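Long-range contacts in Lin1840 protein (Listeria innocua serovar 6a, PDB 4ZOC), which probably hydrolyses terminal, non-reducing beta-D-glucosyl residues with release of beta-D-glucose, as a family 3 glycoside hydrolase involved in beta-1,2-glucan metabolism: residues A[61-66]-A[86-91]; A[170-175]-A[186-191]. The protein carries 2 engineered substitutions. All blocks are in the same frame, centred on the assembly; numbering follows the deposited sequence.

Interaction 1: residues A[61-66]-A[86-91]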
loop_
_atom_site.group_PDB
_atom_site.type_symbol
_atom_site.label_atom_id
_atom_site.label_comp_id
_atom_site.label_asym_id
_atom_site.label_seq_id
_atom_site.Cartn_x
_atom_site.Cartn_y
_atom_site.Cartn_z
ATOM N N LEU A 61 -21.938 18.711 -20.324
ATOM C CA LEU A 61 -20.924 17.675 -20.630
ATOM C C LEU A 61 -21.512 16.473 -21.322
ATOM O O LEU A 61 -22.657 16.049 -21.047
ATOM C CB LEU A 61 -20.113 17.241 -19.429
ATOM C CG LEU A 61 -20.721 16.095 -18.618
ATOM C CD1 LEU A 61 -19.693 15.619 -17.624
ATOM C CD2 LEU A 61 -21.895 16.728 -17.940
ATOM N N GLY A 62 -20.756 15.977 -22.294
ATOM C CA GLY A 62 -21.133 14.823 -23.007
ATOM C C GLY A 62 -22.263 15.008 -24.046
ATOM O O GLY A 62 -23.079 14.110 -24.228
ATOM N N SER A 63 -22.261 16.149 -24.718
ATOM C CA SER A 63 -23.040 16.284 -25.972
ATOM C C SER A 63 -22.821 15.043 -26.889
ATOM O O SER A 63 -21.748 14.472 -26.906
ATOM C CB SER A 63 -22.694 17.560 -26.715
ATOM O OG SER A 63 -23.340 17.613 -27.969
ATOM N N SER A 64 -23.884 14.592 -27.567
ATOM C CA SER A 64 -23.787 13.396 -28.377
ATOM C C SER A 64 -23.306 13.618 -29.775
ATOM O O SER A 64 -22.901 12.645 -30.420
ATOM C CB SER A 64 -25.120 12.566 -28.358
ATOM O OG SER A 64 -26.192 13.340 -28.843
ATOM N N SER A 65 -23.329 14.858 -30.277
ATOM C CA SER A 65 -22.964 15.185 -31.658
ATOM C C SER A 65 -23.033 16.703 -31.907
ATOM O O SER A 65 -23.516 17.480 -31.058
ATOM C CB SER A 65 -23.954 14.553 -32.673
ATOM O OG SER A 65 -25.229 15.199 -32.599
ATOM N N ALA A 66 -22.545 17.105 -33.064
ATOM C CA ALA A 66 -22.591 18.526 -33.478
ATOM C C ALA A 66 -23.994 19.038 -33.494
ATOM O O ALA A 66 -24.204 20.144 -33.081
ATOM C CB ALA A 66 -21.987 18.706 -34.850
ATOM N N LEU A 86 -23.242 28.551 -23.618
ATOM C CA LEU A 86 -22.771 27.339 -22.935
ATOM C C LEU A 86 -21.396 26.934 -23.366
ATOM O O LEU A 86 -21.003 27.105 -24.527
ATOM C CB LEU A 86 -23.708 26.171 -23.236
ATOM C CG LEU A 86 -25.081 26.245 -22.568
ATOM C CD1 LEU A 86 -26.034 25.374 -23.270
ATOM C CD2 LEU A 86 -24.975 25.850 -21.109
ATOM N N VAL A 87 -20.641 26.345 -22.428
ATOM C CA VAL A 87 -19.382 25.679 -22.820
ATOM C C VAL A 87 -19.604 24.161 -22.750
ATOM O O VAL A 87 -20.282 23.693 -21.835
ATOM C CB VAL A 87 -18.121 26.146 -21.957
ATOM C CG1 VAL A 87 -18.373 25.980 -20.450
ATOM C CG2 VAL A 87 -16.886 25.458 -22.497
ATOM N N PHE A 88 -19.122 23.438 -23.774
ATOM C CA PHE A 88 -19.355 21.995 -23.989
ATOM C C PHE A 88 -18.063 21.246 -23.749
ATOM O O PHE A 88 -17.024 21.516 -24.395
ATOM C CB PHE A 88 -19.804 21.758 -25.441
ATOM C CG PHE A 88 -21.243 22.168 -25.712
ATOM C CD1 PHE A 88 -21.590 23.527 -25.866
ATOM C CD2 PHE A 88 -22.246 21.203 -25.743
ATOM C CE1 PHE A 88 -22.909 23.866 -26.067
ATOM C CE2 PHE A 88 -23.575 21.530 -25.982
ATOM C CZ PHE A 88 -23.913 22.878 -26.117
ATOM N N MET A 89 -18.132 20.295 -22.840
ATOM C CA MET A 89 -16.992 19.498 -22.458
ATOM C C MET A 89 -17.261 18.008 -22.659
ATOM O O MET A 89 -18.434 17.543 -22.629
ATOM C CB MET A 89 -16.713 19.742 -20.985
ATOM C CG MET A 89 -16.693 21.191 -20.571
ATOM S SD MET A 89 -15.774 21.495 -19.060
ATOM C CE MET A 89 -16.242 23.187 -18.793
ATOM N N ALA A 90 -16.180 17.245 -22.881
ATOM C CA ALA A 90 -16.392 15.812 -23.149
ATOM C C ALA A 90 -15.166 15.011 -22.769
ATOM O O ALA A 90 -14.070 15.562 -22.631
ATOM C CB ALA A 90 -16.694 15.617 -24.623
ATOM N N ASP A 91 -15.360 13.710 -22.627
ATOM C CA ASP A 91 -14.237 12.786 -22.386
ATOM C C ASP A 91 -13.634 12.304 -23.705
ATOM O O ASP A 91 -14.153 11.357 -24.279
ATOM C CB ASP A 91 -14.757 11.607 -21.570
ATOM C CG ASP A 91 -15.027 12.029 -20.116
ATOM O OD1 ASP A 91 -14.058 12.341 -19.366
ATOM O OD2 ASP A 91 -16.151 12.029 -19.751
HETATM O O HOH W 1 -20.040 18.097 -24.833
#

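Interaction 2: residues A[170-175]-A[186-191]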
loop_
_atom_site.group_PDB
_atom_site.type_symbol
_atom_site.label_atom_id
_atom_site.label_comp_id
_atom_site.label_asym_id
_atom_site.label_seq_id
_atom_site.Cartn_x
_atom_site.Cartn_y
_atom_site.Cartn_z
ATOM N N ASP A 170 -0.171 20.249 -25.566
ATOM C CA ASP A 170 0.252 20.929 -26.785
ATOM C C ASP A 170 -0.586 20.438 -28.001
ATOM O O ASP A 170 -1.060 21.218 -28.811
ATOM C CB ASP A 170 1.722 20.661 -26.992
ATOM C CG ASP A 170 2.295 21.413 -28.173
ATOM O OD1 ASP A 170 1.825 22.539 -28.506
ATOM O OD2 ASP A 170 3.258 20.872 -28.774
ATOM N N GLY A 171 -0.773 19.131 -28.099
ATOM C CA GLY A 171 -1.584 18.545 -29.172
ATOM C C GLY A 171 -3.026 19.018 -29.174
ATOM O O GLY A 171 -3.620 19.377 -30.244
ATOM N N TYR A 172 -3.632 19.060 -27.995
ATOM C CA TYR A 172 -5.075 19.480 -27.909
ATOM C C TYR A 172 -5.221 20.967 -28.179
ATOM O O TYR A 172 -6.084 21.362 -28.930
ATOM C CB TYR A 172 -5.683 19.187 -26.533
ATOM C CG TYR A 172 -5.848 17.709 -26.152
ATOM C CD1 TYR A 172 -6.528 16.832 -26.969
ATOM C CD2 TYR A 172 -5.457 17.234 -24.888
ATOM C CE1 TYR A 172 -6.741 15.525 -26.598
ATOM C CE2 TYR A 172 -5.644 15.889 -24.555
ATOM C CZ TYR A 172 -6.295 15.049 -25.402
ATOM O OH TYR A 172 -6.496 13.724 -25.052
ATOM N N GLN A 173 -4.377 21.770 -27.524
ATOM C CA GLN A 173 -4.608 23.188 -27.445
ATOM C C GLN A 173 -3.862 23.995 -28.503
ATOM O O GLN A 173 -4.249 25.117 -28.837
ATOM C CB GLN A 173 -4.208 23.721 -26.046
ATOM C CG GLN A 173 -4.911 23.066 -24.886
ATOM C CD GLN A 173 -4.789 23.776 -23.583
ATOM O OE1 GLN A 173 -5.684 23.647 -22.724
ATOM N NE2 GLN A 173 -3.707 24.506 -23.379
ATOM N N GLY A 174 -2.769 23.479 -28.980
ATOM C CA GLY A 174 -1.765 24.345 -29.640
ATOM C C GLY A 174 -1.361 25.539 -28.806
ATOM O O GLY A 174 -1.084 25.394 -27.625
ATOM N N ASP A 175 -1.336 26.735 -29.433
ATOM C CA ASP A 175 -1.004 27.931 -28.719
ATOM C C ASP A 175 -2.253 28.347 -27.950
ATOM O O ASP A 175 -3.266 28.785 -28.538
ATOM C CB ASP A 175 -0.449 29.008 -29.687
ATOM C CG ASP A 175 -0.289 30.353 -29.027
ATOM O OD1 ASP A 175 -0.677 30.588 -27.857
ATOM O OD2 ASP A 175 0.198 31.213 -29.706
ATOM N N MET A 186 -8.650 22.574 -28.994
ATOM C CA MET A 186 -9.635 22.665 -27.927
ATOM C C MET A 186 -8.915 22.823 -26.584
ATOM O O MET A 186 -7.708 22.588 -26.480
ATOM C CB MET A 186 -10.498 21.411 -27.912
ATOM C CG MET A 186 -9.819 20.124 -27.450
ATOM S SD MET A 186 -10.764 18.641 -27.809
ATOM C CE MET A 186 -12.341 18.995 -27.104
ATOM N N ALA A 187 -9.652 23.216 -25.556
ATOM C CA ALA A 187 -9.093 23.298 -24.211
ATOM C C ALA A 187 -8.900 21.899 -23.619
ATOM O O ALA A 187 -9.754 21.007 -23.736
ATOM C CB ALA A 187 -9.945 24.123 -23.318
ATOM N N ALA A 188 -7.779 21.760 -22.914
ATOM C CA ALA A 188 -7.476 20.571 -22.137
ATOM C C ALA A 188 -7.809 20.804 -20.678
ATOM O O ALA A 188 -7.750 21.917 -20.214
ATOM C CB ALA A 188 -6.003 20.215 -22.328
ATOM N N CYS A 189 -8.152 19.735 -19.958
ATOM C CA CYS A 189 -8.423 19.736 -18.566
ATOM C C CYS A 189 -7.588 18.609 -17.918
ATOM O O CYS A 189 -7.846 17.436 -18.106
ATOM C CB CYS A 189 -9.886 19.433 -18.295
ATOM S SG CYS A 189 -10.372 19.400 -16.591
ATOM N N VAL A 190 -6.639 19.025 -17.112
ATOM C CA VAL A 190 -5.749 18.124 -16.338
ATOM C C VAL A 190 -6.587 17.416 -15.307
ATOM O O VAL A 190 -7.367 18.077 -14.645
ATOM C CB VAL A 190 -4.616 18.972 -15.656
ATOM C CG1 VAL A 190 -3.848 18.230 -14.576
ATOM C CG2 VAL A 190 -3.591 19.443 -16.689
ATOM N N LYS A 191 -6.389 16.113 -15.086
ATOM C CA LYS A 191 -7.131 15.426 -14.035
ATOM C C LYS A 191 -6.183 14.310 -13.478
ATOM O O LYS A 191 -5.180 13.959 -14.166
ATOM C CB LYS A 191 -8.480 14.852 -14.541
ATOM C CG LYS A 191 -8.311 13.729 -15.530
ATOM C CD LYS A 191 -9.622 13.407 -16.210
ATOM C CE LYS A 191 -9.618 12.124 -16.981
ATOM N NZ LYS A 191 -10.879 11.918 -17.675
#

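Interaction 1: residues A[61-66]-A[86-91]
Leu-61 and Met-89 pair as a parallel beta bridge between two neighbouring strands, 59-61 and 87-90, of the TIM barrel of this family 3 glycosidase, and the chain between them makes the beta-alpha-beta crossover through helix 66-79. The Leu-61 and Met-89 CA atoms are 4.7 Å apart, and both side chains project from the same face of the sheet, with CB facing CB. The bridge turns on one acceptor, Met-89 O. Gly-62 N donates to Met-89 O at 2.8 Å, nearly along the C=O axis, with the N-H...O angle a straight 166°. Leu-61 CA adds a CA-H...O contact of 3.2 Å to Met-89 O. A bound water is the third partner of this oxygen: it donates to Met-89 O at 2.8 Å and accepts from Ser-63 N at 3.0 Å, so it carries the pairing one residue further, where the chain has already left the strand. Gly-62 makes that departure with a positive phi of 75°.

Phe-88 leaves its strand on the other face from Met-89. With CG beside the backbone N (chi1 -75°), its ring swings over to Ser-63, whose CB sits at the ring edge, near its plane, 3.8 Å from Phe-88 CD2. The water oxygen also lies in plane at the edge of this ring. At the end of the loop Ser-65 N-caps helix 66-79, its OG accepting from Asp-68 N, and Ser-63 O receives a hydrogen bond from Tyr-412 OH. Strand 59-61 is flanked on its other edge by strand 23-25, where Leu-61 and Met-89 both touch Gln-24, while Phe-88 packs against Met-69 of helix 66-79 and Val-60, and strand 133-134 continues the sheet on the far edge of strand 87-90.

Interaction 2: residues A[170-175]-A[186-191]
Tyr-172 and Gln-173, the last two residues of helix 158-173, meet Met-186 and Ala-188 where strand 187-193 begins; this is the return from helix to strand in a beta-alpha-beta unit of the TIM barrel, whose first strand is 133-134. Met-186 N donates to Tyr-172 O at 2.8 Å, an N-H...O angle of 166°. It approaches from above the carbonyl plane, about 36° out of it, and the same oxygen also accepts from Gln-185 NE2, which reaches Gly-171 O as well. Thus the closing carbonyls of the helix find donors in the chain leading into the strand, and Asp-170 O is met by the N of Gly-174, the first residue past the helix.

The Gln-173 side chain does the work of a peptide group. Its CG lies beside the backbone N (chi1 -57°) and the chain runs extended beyond it, carrying the amide alongside the strand. Gln-173 OE1 then accepts from Ala-188 N at 2.8 Å, in the carbonyl plane and on a lone pair. It accepts from Lys-232 N too, so one oxygen serves the backbone at the start of strand 187-193 and that just before strand 233-236. NE2 donates to Gly-230 O, so both ends of the amide are hydrogen-bonded, which should fix its rotation. On the way, Gln-173 CG passes 3.3 Å from Met-186 O, and its CA makes a CA-H...O contact to that oxygen.

Apolar packing fills in around these bonds. Tyr-172 CB touches Met-186 CG at 4.3 Å, and Met-186 continues to Ala-126 of helix 112-128. Tyr-172 OH is hydrogen-bonded to Ser-136 OG, while the ring lies obliquely to Ala-188, whose CB is 4.0 Å from Tyr-172 CD2.

Both contacts are buried and belong to the same parallel barrel sheet, with strands 87-90 and 187-193 flanking strand 133-134 on its two edges. They occupy different points of the beta-alpha-beta pattern: interaction 1 joins neighbouring strands where one passes into its loop, and interaction 2 joins the end of a helix to the start of the next strand. Accordingly, interaction 1 rests on backbone pairing and a water, whereas interaction 2 adds a side-chain amide that stands in for backbone. Their centres are about 15 Å apart, and they touch where Asp-91 OD1 of interaction 1 lies 3.6 Å from Lys-191 NZ of interaction 2, a long and weak approach of opposite charges.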